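Local coordinates for metallophosphoesterase (Clostridium thermocellum, PDB 4J6O), which probably removes phosphate groups from RNA ends as the manganese-dependent, calcineurin-like 2',3'-phosphatase component of a bacterial RNA repair system, at residues P13-G18 / E32-L37; G22-L27 / G48-T53; E56-L61 / A235-E240; M81-V84 / I88-C91. All coordinates share one frame; numbering follows the deposited sequence.

Contacts 1, 3 and 4 reach the same five-stranded mixed sheet. Strand 14-17 is its middle strand, with 59-62 on one flank and 232-238 on the other, so contacts 1 and 3 lie with centres about 6 Å apart and are tied by the salt bridge from R58 of contact 3 to D15 of contact 1. Contact 4 adds the edge strand 89-91, and V60 N is 2.8 Å from I88 O where it joins contact 3. Contact 2 leaves this sheet for the two-stranded hairpin 37-40/50-53, its centre about 11 Å from contact 4. The manganese ligands D19, H21 and D65 follow strands 14-17 and 59-62; the side chain of C91 stays about 12 Å from the metal.

Contact 1 (P13-G18 / E32-L37); sequences PFDIIG and EKLGYL
D15 reaches from strand 14-17 to the turn that closes helix 24-33, and its side chain meets two residues there, L34 and Y36. D15 CB packs against L34 CD1 at 4.1 Å and also lies 3.8 Å from Y36 OH. The carboxylate carbon CG leans beside the backbone N (chi1 -64°), and from it the two oxygens part ways. D15 OD1 has L34 CD2 at 4.2 Å, a bare touch, and a weak, long ion pair with R237. OD2 accepts the phenol of Y36, with Y36 OH to D15 OD2 2.7 Å. The hydroxyl comes to the anti side of the carboxylate; OD2 lies near the plane of the Y36 ring, at its edge, and the carboxylate plane stands 87° from that ring. The turn making this possible is a Schellman motif: G35, with positive phi, ends the helix and brings L34 and Y36 to face the strand together. A water donates to D15 OD2, its oxygen 3.0 Å from that atom, and also to L34 O at 2.8 Å, tying the acid to the turn's backbone. OD2 also forms a salt bridge to R58 NE, so three donors grip this buried oxygen, which would be expected to favour the ionised carboxylate.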
loop_
_atom_site.group_PDB
_atom_site.type_symbol
_atom_site.label_atom_id
_atom_site.label_comp_id
_atom_site.label_asym_id
_atom_site.label_seq_id
_atom_site.Cartn_x
_atom_site.Cartn_y
_atom_site.Cartn_z
ATOM N N PRO A 13 -1.000 -13.735 12.928
ATOM C CA PRO A 13 -1.089 -12.262 12.974
ATOM C C PRO A 13 -0.514 -11.498 11.787
ATOM O O PRO A 13 0.381 -12.024 11.125
ATOM C CB PRO A 13 -0.205 -11.901 14.175
ATOM C CG PRO A 13 -0.329 -13.102 15.074
ATOM C CD PRO A 13 -0.351 -14.282 14.129
ATOM N N PHE A 14 -0.994 -10.271 11.570
ATOM C CA PHE A 14 -0.508 -9.463 10.440
ATOM C C PHE A 14 -0.094 -8.118 10.958
ATOM O O PHE A 14 -0.646 -7.624 11.935
ATOM C CB PHE A 14 -1.634 -9.175 9.431
ATOM C CG PHE A 14 -2.250 -10.395 8.847
ATOM C CD1 PHE A 14 -1.530 -11.195 7.993
ATOM C CD2 PHE A 14 -3.573 -10.737 9.151
ATOM C CE1 PHE A 14 -2.112 -12.316 7.429
ATOM C CE2 PHE A 14 -4.171 -11.829 8.570
ATOM C CZ PHE A 14 -3.446 -12.651 7.737
ATOM N N ASP A 15 0.896 -7.521 10.302
ATOM C CA ASP A 15 1.225 -6.124 10.542
ATOM C C ASP A 15 0.996 -5.428 9.236
ATOM O O ASP A 15 1.591 -5.800 8.212
ATOM C CB ASP A 15 2.662 -6.014 11.022
ATOM C CG ASP A 15 2.846 -6.705 12.361
ATOM O OD1 ASP A 15 2.072 -6.414 13.281
ATOM O OD2 ASP A 15 3.747 -7.547 12.460
ATOM N N ILE A 16 0.039 -4.515 9.269
ATOM C CA ILE A 16 -0.516 -3.923 8.034
ATOM C C ILE A 16 0.055 -2.521 7.880
ATOM O O ILE A 16 -0.022 -1.723 8.817
ATOM C CB ILE A 16 -2.055 -3.859 8.109
ATOM C CG1 ILE A 16 -2.638 -5.243 8.436
ATOM C CG2 ILE A 16 -2.623 -3.329 6.767
ATOM C CD1 ILE A 16 -4.104 -5.207 8.745
ATOM N N ILE A 17 0.707 -2.234 6.744
ATOM C CA ILE A 17 1.552 -1.011 6.668
ATOM C C ILE A 17 0.986 -0.111 5.546
ATOM O O ILE A 17 0.688 -0.585 4.439
ATOM C CB ILE A 17 3.010 -1.373 6.369
ATOM C CG1 ILE A 17 3.600 -2.107 7.603
ATOM C CG2 ILE A 17 3.862 -0.120 6.153
ATOM C CD1 ILE A 17 4.993 -2.606 7.459
ATOM N N GLY A 18 0.875 1.188 5.838
ATOM C CA GLY A 18 0.321 2.154 4.884
ATOM C C GLY A 18 1.342 2.621 3.854
ATOM O O GLY A 18 2.393 2.032 3.653
ATOM N N GLU A 32 11.661 -3.154 11.929
ATOM C CA GLU A 32 12.527 -3.579 13.046
ATOM C C GLU A 32 11.811 -3.368 14.364
ATOM O O GLU A 32 11.883 -4.203 15.281
ATOM C CB GLU A 32 13.882 -2.881 12.973
ATOM C CG GLU A 32 14.675 -3.408 11.796
ATOM C CD GLU A 32 15.982 -2.708 11.522
ATOM O OE1 GLU A 32 16.139 -1.519 11.844
ATOM O OE2 GLU A 32 16.852 -3.366 10.952
ATOM N N LYS A 33 11.079 -2.261 14.457
ATOM C CA LYS A 33 10.337 -1.970 15.678
ATOM C C LYS A 33 9.261 -3.015 15.906
ATOM O O LYS A 33 8.919 -3.329 17.042
ATOM C CB LYS A 33 9.703 -0.587 15.540
ATOM C CG LYS A 33 8.998 -0.070 16.757
ATOM C CD LYS A 33 8.624 1.405 16.478
ATOM C CE LYS A 33 7.871 2.064 17.604
ATOM N NZ LYS A 33 7.879 3.528 17.431
ATOM N N LEU A 34 8.740 -3.572 14.824
ATOM C CA LEU A 34 7.733 -4.632 14.930
ATOM C C LEU A 34 8.318 -6.010 15.190
ATOM O O LEU A 34 7.584 -6.998 15.206
ATOM C CB LEU A 34 6.870 -4.686 13.661
ATOM C CG LEU A 34 6.015 -3.440 13.386
ATOM C CD1 LEU A 34 5.666 -3.373 11.874
ATOM C CD2 LEU A 34 4.751 -3.371 14.243
ATOM N N GLY A 35 9.640 -6.078 15.322
ATOM C CA GLY A 35 10.282 -7.343 15.581
ATOM C C GLY A 35 10.773 -8.148 14.389
ATOM O O GLY A 35 11.324 -9.249 14.561
ATOM N N TYR A 36 10.604 -7.610 13.179
ATOM C CA TYR A 36 11.167 -8.258 12.004
ATOM C C TYR A 36 12.661 -8.079 11.996
ATOM O O TYR A 36 13.186 -7.108 12.521
ATOM C CB TYR A 36 10.556 -7.743 10.671
ATOM C CG TYR A 36 9.076 -8.045 10.590
ATOM C CD1 TYR A 36 8.151 -7.190 11.179
ATOM C CD2 TYR A 36 8.616 -9.200 9.958
ATOM C CE1 TYR A 36 6.815 -7.493 11.169
ATOM C CE2 TYR A 36 7.276 -9.494 9.916
ATOM C CZ TYR A 36 6.388 -8.627 10.526
ATOM O OH TYR A 36 5.044 -8.944 10.517
ATOM N N LEU A 37 13.331 -9.033 11.362
ATOM C CA LEU A 37 14.771 -9.069 11.254
ATOM C C LEU A 37 15.076 -8.964 9.779
ATOM O O LEU A 37 14.589 -9.769 8.978
ATOM C CB LEU A 37 15.243 -10.429 11.752
ATOM C CG LEU A 37 14.748 -10.668 13.171
ATOM C CD1 LEU A 37 14.867 -12.132 13.500
ATOM C CD2 LEU A 37 15.571 -9.808 14.125
HETATM O O HOH W 1 4.749 -6.939 15.245
#

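Contact 2 (G22-L27 / G48-T53); sequences GCYDEL and GKYRVT
The backbones of Y24, in the first turn of helix 24-33, and Y50, at the start of strand 50-53, stay 12.3 Å apart between CA atoms, and two long aromatic side chains bridge the gap. They come from opposite directions and meet at their phenol ends. Y24 swings its ring away from its own backbone N (chi1 177°), which carries it off the helix toward the strand; Y50 instead keeps CG beside its N. The ring planes are near parallel, 26° apart, but they are slid past each other with centroids 5.6 Å apart, so overlap is slight. What touches is the outer end of each ring: Y24 OH lies 3.3 Å from Y50 CE1, and Y24 CZ is 4.0 Å from Y50 CZ. The hydroxyls do not bond to each other. One face of the Y50 ring carries K49 CG, 3.9 Å above its centre, and the extended lysine turns only at its last torsion, chi4 -56°, to donate from K49 NZ to Y50 OH at 3.1 Å. L79 of helix 73-86 packs against the Y50 side chain. On the other side of the contact, C23 occupies the N-cap position of helix 24-33 and is the centre of an inverse gamma turn, two residues after H21, a manganese ligand. The Y50 hydroxyl takes a proton from K49 NZ while bonded to the carboxylate of E75 in helix 73-86; it therefore probably gives its own proton to E75, which would fix the rotation of the hydroxyl and leave the meeting with Y24 to dispersion.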
loop_
_atom_site.group_PDB
_atom_site.type_symbol
_atom_site.label_atom_id
_atom_site.label_comp_id
_atom_site.label_asym_id
_atom_site.label_seq_id
_atom_site.Cartn_x
_atom_site.Cartn_y
_atom_site.Cartn_z
ATOM N N GLY A 22 8.452 5.258 -1.233
ATOM C CA GLY A 22 9.902 5.349 -1.344
ATOM C C GLY A 22 10.638 5.590 -0.042
ATOM O O GLY A 22 11.828 5.817 -0.062
ATOM N N CYS A 23 9.914 5.575 1.076
ATOM C CA CYS A 23 10.554 5.881 2.354
ATOM C C CYS A 23 11.193 4.607 2.982
ATOM O O CYS A 23 10.711 4.109 3.996
ATOM C CB CYS A 23 9.559 6.475 3.295
ATOM S SG CYS A 23 9.065 8.174 2.724
ATOM N N TYR A 24 12.219 4.108 2.342
ATOM C CA TYR A 24 12.886 2.912 2.832
ATOM C C TYR A 24 13.382 3.027 4.281
ATOM O O TYR A 24 13.250 2.057 5.047
ATOM C CB TYR A 24 14.062 2.547 1.919
ATOM C CG TYR A 24 14.834 1.357 2.432
ATOM C CD1 TYR A 24 14.393 0.082 2.156
ATOM C CD2 TYR A 24 15.928 1.528 3.229
ATOM C CE1 TYR A 24 15.082 -1.013 2.632
ATOM C CE2 TYR A 24 16.622 0.423 3.723
ATOM C CZ TYR A 24 16.170 -0.837 3.417
ATOM O OH TYR A 24 16.855 -1.951 3.894
ATOM N N ASP A 25 13.981 4.167 4.671
ATOM C CA ASP A 25 14.623 4.226 5.990
ATOM C C ASP A 25 13.556 4.000 7.053
ATOM O O ASP A 25 13.778 3.251 8.052
ATOM C CB ASP A 25 15.327 5.568 6.211
ATOM C CG ASP A 25 16.541 5.755 5.330
ATOM O OD1 ASP A 25 17.087 4.751 4.835
ATOM O OD2 ASP A 25 16.961 6.950 5.161
ATOM N N GLU A 26 12.398 4.614 6.820
ATOM C CA GLU A 26 11.320 4.571 7.801
ATOM C C GLU A 26 10.692 3.187 7.781
ATOM O O GLU A 26 10.275 2.690 8.806
ATOM C CB GLU A 26 10.220 5.586 7.499
ATOM C CG GLU A 26 10.612 7.064 7.801
ATOM C CD GLU A 26 11.490 7.687 6.753
ATOM O OE1 GLU A 26 11.776 7.095 5.691
ATOM O OE2 GLU A 26 11.928 8.835 6.997
ATOM N N LEU A 27 10.577 2.625 6.596
ATOM C CA LEU A 27 10.095 1.228 6.469
ATOM C C LEU A 27 10.983 0.252 7.253
ATOM O O LEU A 27 10.471 -0.593 7.976
ATOM C CB LEU A 27 9.980 0.837 4.980
ATOM C CG LEU A 27 9.556 -0.621 4.777
ATOM C CD1 LEU A 27 8.234 -0.971 5.481
ATOM C CD2 LEU A 27 9.494 -0.932 3.256
ATOM N N GLY A 48 16.409 -10.290 -4.231
ATOM C CA GLY A 48 17.156 -11.167 -3.355
ATOM C C GLY A 48 18.130 -10.361 -2.504
ATOM O O GLY A 48 18.974 -10.925 -1.794
ATOM N N LYS A 49 18.000 -9.037 -2.543
ATOM C CA LYS A 49 18.925 -8.153 -1.853
ATOM C C LYS A 49 18.708 -8.272 -0.344
ATOM O O LYS A 49 19.650 -8.179 0.434
ATOM C CB LYS A 49 18.714 -6.705 -2.317
ATOM C CG LYS A 49 19.768 -5.738 -1.813
ATOM C CD LYS A 49 19.645 -4.398 -2.515
ATOM C CE LYS A 49 20.790 -3.426 -2.165
ATOM N NZ LYS A 49 20.901 -3.214 -0.700
ATOM N N TYR A 50 17.463 -8.508 0.063
ATOM C CA TYR A 50 17.122 -8.553 1.482
ATOM C C TYR A 50 16.406 -9.866 1.836
ATOM O O TYR A 50 15.808 -10.500 0.982
ATOM C CB TYR A 50 16.243 -7.369 1.860
ATOM C CG TYR A 50 16.827 -6.018 1.541
ATOM C CD1 TYR A 50 17.881 -5.496 2.287
ATOM C CD2 TYR A 50 16.291 -5.249 0.508
ATOM C CE1 TYR A 50 18.381 -4.234 2.018
ATOM C CE2 TYR A 50 16.796 -4.005 0.216
ATOM C CZ TYR A 50 17.842 -3.503 0.973
ATOM O OH TYR A 50 18.327 -2.252 0.676
ATOM N N ARG A 51 16.464 -10.255 3.106
ATOM C CA ARG A 51 15.618 -11.338 3.606
ATOM C C ARG A 51 15.056 -10.948 4.960
ATOM O O ARG A 51 15.792 -10.587 5.872
ATOM C CB ARG A 51 16.368 -12.673 3.691
ATOM C CG ARG A 51 15.419 -13.855 3.732
ATOM C CD ARG A 51 16.144 -15.234 3.532
ATOM N NE ARG A 51 15.200 -16.236 3.027
ATOM C CZ ARG A 51 14.486 -17.029 3.814
ATOM N NH1 ARG A 51 13.638 -17.910 3.299
ATOM N NH2 ARG A 51 14.653 -16.958 5.125
ATOM N N VAL A 52 13.735 -11.028 5.084
ATOM C CA VAL A 52 13.051 -10.575 6.297
ATOM C C VAL A 52 12.412 -11.767 6.999
ATOM O O VAL A 52 11.761 -12.583 6.327
ATOM C CB VAL A 52 11.951 -9.547 5.944
ATOM C CG1 VAL A 52 11.435 -8.923 7.241
ATOM C CG2 VAL A 52 12.576 -8.499 5.023
ATOM N N THR A 53 12.579 -11.862 8.328
ATOM C CA THR A 53 11.938 -12.917 9.107
ATOM C C THR A 53 11.333 -12.343 10.377
ATOM O O THR A 53 11.593 -11.193 10.732
ATOM C CB THR A 53 12.947 -14.034 9.446
ATOM O OG1 THR A 53 14.056 -13.482 10.163
ATOM C CG2 THR A 53 13.435 -14.675 8.152
#

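Contact 3 (E56-L61 / A235-E240); sequences EGRKVL and AYRYPE
The guanidinium of R58 carries that of R237 on one face, with R237 NH2 3.0 Å above the plane and over its centre, and takes the carboxylate of E240 at its edge. The two guanidinium planes are 29° apart and their centres 3.7 Å apart, a guanidinium-guanidinium stack. E240 is gripped end-on: R58 NH1 donates to E240 OE1 at 3.0 Å and R58 NH2 to E240 OE2 at 2.7 Å, both nearly straight. Both acceptors lie close to the R58 plane, yet the carboxylate itself is twisted 43° from it. The bend of E240 at chi2 (87°) folds its carboxylate back to that edge. Each arginine has a further anion: D15 bonds R58 NE, and E242 makes a salt bridge with R237 NH1, so E240, D15 and E242 probably balance the two positive charges. A water bridges R237 NH2 to E56 OE1, accepting from the first at 2.9 Å and donating to the second at 2.6 Å. Together these acids and arginines form a network that holds R58 by several of its nitrogens. Its place is at one end of the central sheet: R58 directly precedes strand 59-62, R237 and E240 belong to strand 232-238 and the turn after it, and strand 14-17, carrying D15, runs between the two, with strand 242-247 beyond R237.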
loop_
_atom_site.group_PDB
_atom_site.type_symbol
_atom_site.label_atom_id
_atom_site.label_comp_id
_atom_site.label_asym_id
_atom_site.label_seq_id
_atom_site.Cartn_x
_atom_site.Cartn_y
_atom_site.Cartn_z
ATOM N N GLU A 56 8.101 -14.684 15.813
ATOM C CA GLU A 56 6.753 -15.079 16.212
ATOM C C GLU A 56 5.880 -15.477 15.002
ATOM O O GLU A 56 4.670 -15.698 15.142
ATOM C CB GLU A 56 6.095 -13.971 17.024
ATOM C CG GLU A 56 6.885 -13.544 18.261
ATOM C CD GLU A 56 6.265 -12.318 18.940
ATOM O OE1 GLU A 56 5.403 -11.632 18.323
ATOM O OE2 GLU A 56 6.630 -12.048 20.104
ATOM N N GLY A 57 6.493 -15.554 13.823
ATOM C CA GLY A 57 5.780 -15.940 12.623
ATOM C C GLY A 57 4.723 -14.941 12.114
ATOM O O GLY A 57 3.749 -15.316 11.434
ATOM N N ARG A 58 4.892 -13.671 12.461
ATOM C CA ARG A 58 3.979 -12.622 11.987
ATOM C C ARG A 58 4.230 -12.372 10.516
ATOM O O ARG A 58 5.310 -12.665 10.017
ATOM C CB ARG A 58 4.178 -11.334 12.788
ATOM C CG ARG A 58 3.943 -11.543 14.273
ATOM C CD ARG A 58 3.930 -10.210 15.011
ATOM N NE ARG A 58 2.740 -9.402 14.699
ATOM C CZ ARG A 58 1.592 -9.394 15.384
ATOM N NH1 ARG A 58 0.628 -8.554 14.990
ATOM N NH2 ARG A 58 1.431 -10.173 16.495
ATOM N N LYS A 59 3.212 -11.847 9.831
ATOM C CA LYS A 59 3.279 -11.560 8.377
ATOM C C LYS A 59 2.888 -10.121 8.147
ATOM O O LYS A 59 2.135 -9.586 8.899
ATOM C CB LYS A 59 2.383 -12.491 7.574
ATOM C CG LYS A 59 2.836 -13.974 7.689
ATOM C CD LYS A 59 2.217 -14.800 6.575
ATOM C CE LYS A 59 2.696 -16.260 6.745
ATOM N NZ LYS A 59 2.265 -17.137 5.631
ATOM N N VAL A 60 3.432 -9.529 7.100
ATOM C CA VAL A 60 3.161 -8.135 6.760
ATOM C C VAL A 60 2.156 -8.073 5.612
ATOM O O VAL A 60 2.268 -8.814 4.610
ATOM C CB VAL A 60 4.443 -7.398 6.307
ATOM C CG1 VAL A 60 4.089 -5.923 5.872
ATOM C CG2 VAL A 60 5.496 -7.370 7.403
ATOM N N LEU A 61 1.247 -7.109 5.711
ATOM C CA LEU A 61 0.340 -6.809 4.593
ATOM C C LEU A 61 0.577 -5.376 4.165
ATOM O O LEU A 61 0.349 -4.470 4.954
ATOM C CB LEU A 61 -1.119 -6.960 5.041
ATOM C CG LEU A 61 -1.511 -8.329 5.584
ATOM C CD1 LEU A 61 -2.992 -8.257 5.974
ATOM C CD2 LEU A 61 -1.284 -9.449 4.576
ATOM N N ALA A 235 1.958 1.100 11.125
ATOM C CA ALA A 235 1.513 -0.296 10.986
ATOM C C ALA A 235 0.359 -0.527 11.922
ATOM O O ALA A 235 0.345 0.013 13.040
ATOM C CB ALA A 235 2.639 -1.303 11.367
ATOM N N TYR A 236 -0.588 -1.345 11.493
ATOM C CA TYR A 236 -1.703 -1.764 12.317
ATOM C C TYR A 236 -1.515 -3.242 12.593
ATOM O O TYR A 236 -1.407 -4.065 11.657
ATOM C CB TYR A 236 -3.034 -1.482 11.560
ATOM C CG TYR A 236 -4.303 -1.835 12.318
ATOM C CD1 TYR A 236 -4.788 -3.154 12.335
ATOM C CD2 TYR A 236 -5.054 -0.860 12.933
ATOM C CE1 TYR A 236 -5.974 -3.457 13.023
ATOM C CE2 TYR A 236 -6.238 -1.149 13.594
ATOM C CZ TYR A 236 -6.682 -2.436 13.624
ATOM O OH TYR A 236 -7.873 -2.677 14.258
ATOM N N ARG A 237 -1.416 -3.593 13.896
ATOM C CA ARG A 237 -1.153 -4.971 14.249
ATOM C C ARG A 237 -2.498 -5.655 14.446
ATOM O O ARG A 237 -3.380 -5.154 15.136
ATOM C CB ARG A 237 -0.329 -5.025 15.549
ATOM C CG ARG A 237 0.859 -4.147 15.455
ATOM C CD ARG A 237 1.817 -4.368 16.626
ATOM N NE ARG A 237 2.525 -5.633 16.567
ATOM C CZ ARG A 237 2.499 -6.541 17.565
ATOM N NH1 ARG A 237 1.763 -6.364 18.669
ATOM N NH2 ARG A 237 3.197 -7.656 17.464
ATOM N N TYR A 238 -2.674 -6.746 13.727
ATOM C CA TYR A 238 -3.890 -7.546 13.748
ATOM C C TYR A 238 -3.571 -8.960 14.229
ATOM O O TYR A 238 -2.651 -9.573 13.718
ATOM C CB TYR A 238 -4.425 -7.623 12.315
ATOM C CG TYR A 238 -5.716 -8.403 12.205
ATOM C CD1 TYR A 238 -5.684 -9.766 12.051
ATOM C CD2 TYR A 238 -6.959 -7.767 12.279
ATOM C CE1 TYR A 238 -6.871 -10.498 11.968
ATOM C CE2 TYR A 238 -8.150 -8.484 12.176
ATOM C CZ TYR A 238 -8.084 -9.860 12.048
ATOM O OH TYR A 238 -9.249 -10.610 11.955
ATOM N N PRO A 239 -4.384 -9.519 15.159
ATOM C CA PRO A 239 -5.665 -9.028 15.672
ATOM C C PRO A 239 -5.572 -8.171 16.905
ATOM O O PRO A 239 -6.650 -7.846 17.441
ATOM C CB PRO A 239 -6.414 -10.320 16.013
ATOM C CG PRO A 239 -5.302 -11.207 16.477
ATOM C CD PRO A 239 -4.140 -10.917 15.547
ATOM N N GLU A 240 -4.367 -7.768 17.311
ATOM C CA GLU A 240 -4.209 -6.905 18.472
ATOM C C GLU A 240 -4.887 -5.552 18.358
ATOM O O GLU A 240 -5.184 -4.913 19.370
ATOM C CB GLU A 240 -2.722 -6.734 18.800
ATOM C CG GLU A 240 -2.015 -8.028 19.096
ATOM C CD GLU A 240 -1.478 -8.734 17.882
ATOM O OE1 GLU A 240 -1.798 -8.321 16.735
ATOM O OE2 GLU A 240 -0.747 -9.734 18.053
HETATM O O HOH W 2 4.259 -9.536 19.399
#

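Contact 4 (M81-V84 / I88-C91); sequences MGMV and IALC
M83 and A89 make the close part of this contact, where the last turn of helix 73-86 meets the start of strand 89-91. Their CB atoms are 3.6 Å apart, and I88 CG2 adds to the packing at 3.7 Å from M83 CB. The methionine bends at chi3 (69°), which brings M83 CE within 4.0 Å of the same methyl, I88 CG2. Backbone bonds clamp this side: M83 O accepts from I88 N at 3.0 Å, nearly in line with its carbonyl bond, and from A89 N, which approaches from above the carbonyl plane. Both bonds are bent at the hydrogen, as expected where one oxygen serves two adjacent NH groups. This is the helix-to-strand connection of a beta-alpha-beta unit, strand 59-62, helix 73-86, strand 89-91; the two parallel strands pair side by side in the central sheet, and M83 also packs on V60 and F62 of the first. The V84 side is looser. The CA-H of V84 points almost straight at A89 O, with V84 CA to A89 O 3.4 Å, but V84 CG2 stands 4.4 Å from A89 CB and 4.2 Å from C91 CB. Here a water fills in between backbones, donating to A89 O at 2.6 Å and to V84 O. V84 is partly exposed, and beyond it F136 of helix 127-138 packs on its side chain.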
loop_
_atom_site.group_PDB
_atom_site.type_symbol
_atom_site.label_atom_id
_atom_site.label_comp_id
_atom_site.label_asym_id
_atom_site.label_seq_id
_atom_site.Cartn_x
_atom_site.Cartn_y
_atom_site.Cartn_z
ATOM N N MET A 81 9.280 -6.822 -2.667
ATOM C CA MET A 81 9.229 -7.972 -3.572
ATOM C C MET A 81 9.832 -9.261 -2.986
ATOM O O MET A 81 9.273 -10.357 -3.138
ATOM C CB MET A 81 9.915 -7.609 -4.878
ATOM C CG MET A 81 9.066 -6.632 -5.623
ATOM S SD MET A 81 9.704 -6.422 -7.253
ATOM C CE MET A 81 10.893 -5.266 -6.849
ATOM N N GLY A 82 10.959 -9.116 -2.288
ATOM C CA GLY A 82 11.541 -10.234 -1.567
ATOM C C GLY A 82 10.654 -10.805 -0.463
ATOM O O GLY A 82 10.675 -11.998 -0.180
ATOM N N MET A 83 9.902 -9.937 0.207
ATOM C CA MET A 83 9.030 -10.356 1.275
ATOM C C MET A 83 7.866 -11.125 0.740
ATOM O O MET A 83 7.435 -12.102 1.342
ATOM C CB MET A 83 8.569 -9.125 2.083
ATOM C CG MET A 83 9.733 -8.527 2.860
ATOM S SD MET A 83 9.268 -7.061 3.817
ATOM C CE MET A 83 8.269 -7.766 5.017
ATOM N N VAL A 84 7.338 -10.666 -0.385
ATOM C CA VAL A 84 6.197 -11.344 -0.974
ATOM C C VAL A 84 6.721 -12.694 -1.446
ATOM O O VAL A 84 6.067 -13.707 -1.279
ATOM C CB VAL A 84 5.597 -10.525 -2.122
ATOM C CG1 VAL A 84 4.558 -11.323 -2.885
ATOM C CG2 VAL A 84 4.932 -9.244 -1.556
ATOM N N ILE A 88 6.496 -13.864 3.552
ATOM C CA ILE A 88 6.265 -13.227 4.830
ATOM C C ILE A 88 5.367 -12.003 4.632
ATOM O O ILE A 88 4.864 -11.444 5.585
ATOM C CB ILE A 88 7.572 -12.841 5.535
ATOM C CG1 ILE A 88 7.341 -12.514 7.004
ATOM C CG2 ILE A 88 8.353 -11.731 4.762
ATOM C CD1 ILE A 88 8.644 -12.539 7.820
ATOM N N ALA A 89 5.130 -11.669 3.383
ATOM C CA ALA A 89 4.211 -10.552 3.098
ATOM C C ALA A 89 3.228 -10.799 1.949
ATOM O O ALA A 89 3.447 -11.637 1.055
ATOM C CB ALA A 89 5.013 -9.276 2.805
ATOM N N LEU A 90 2.135 -10.035 1.991
ATOM C CA LEU A 90 1.317 -9.841 0.812
ATOM C C LEU A 90 1.228 -8.327 0.532
ATOM O O LEU A 90 1.505 -7.508 1.392
ATOM C CB LEU A 90 -0.112 -10.356 0.996
ATOM C CG LEU A 90 -0.338 -11.850 1.327
ATOM C CD1 LEU A 90 -1.789 -12.100 1.657
ATOM C CD2 LEU A 90 0.117 -12.709 0.187
ATOM N N CYS A 91 0.885 -7.996 -0.701
ATOM C CA CYS A 91 0.787 -6.586 -1.091
ATOM C C CYS A 91 -0.436 -6.410 -1.976
ATOM O O CYS A 91 -0.749 -7.274 -2.853
ATOM C CB CYS A 91 2.046 -6.206 -1.880
ATOM S SG CYS A 91 2.232 -4.412 -2.233
HETATM O O HOH W 3 3.444 -13.869 -0.331
#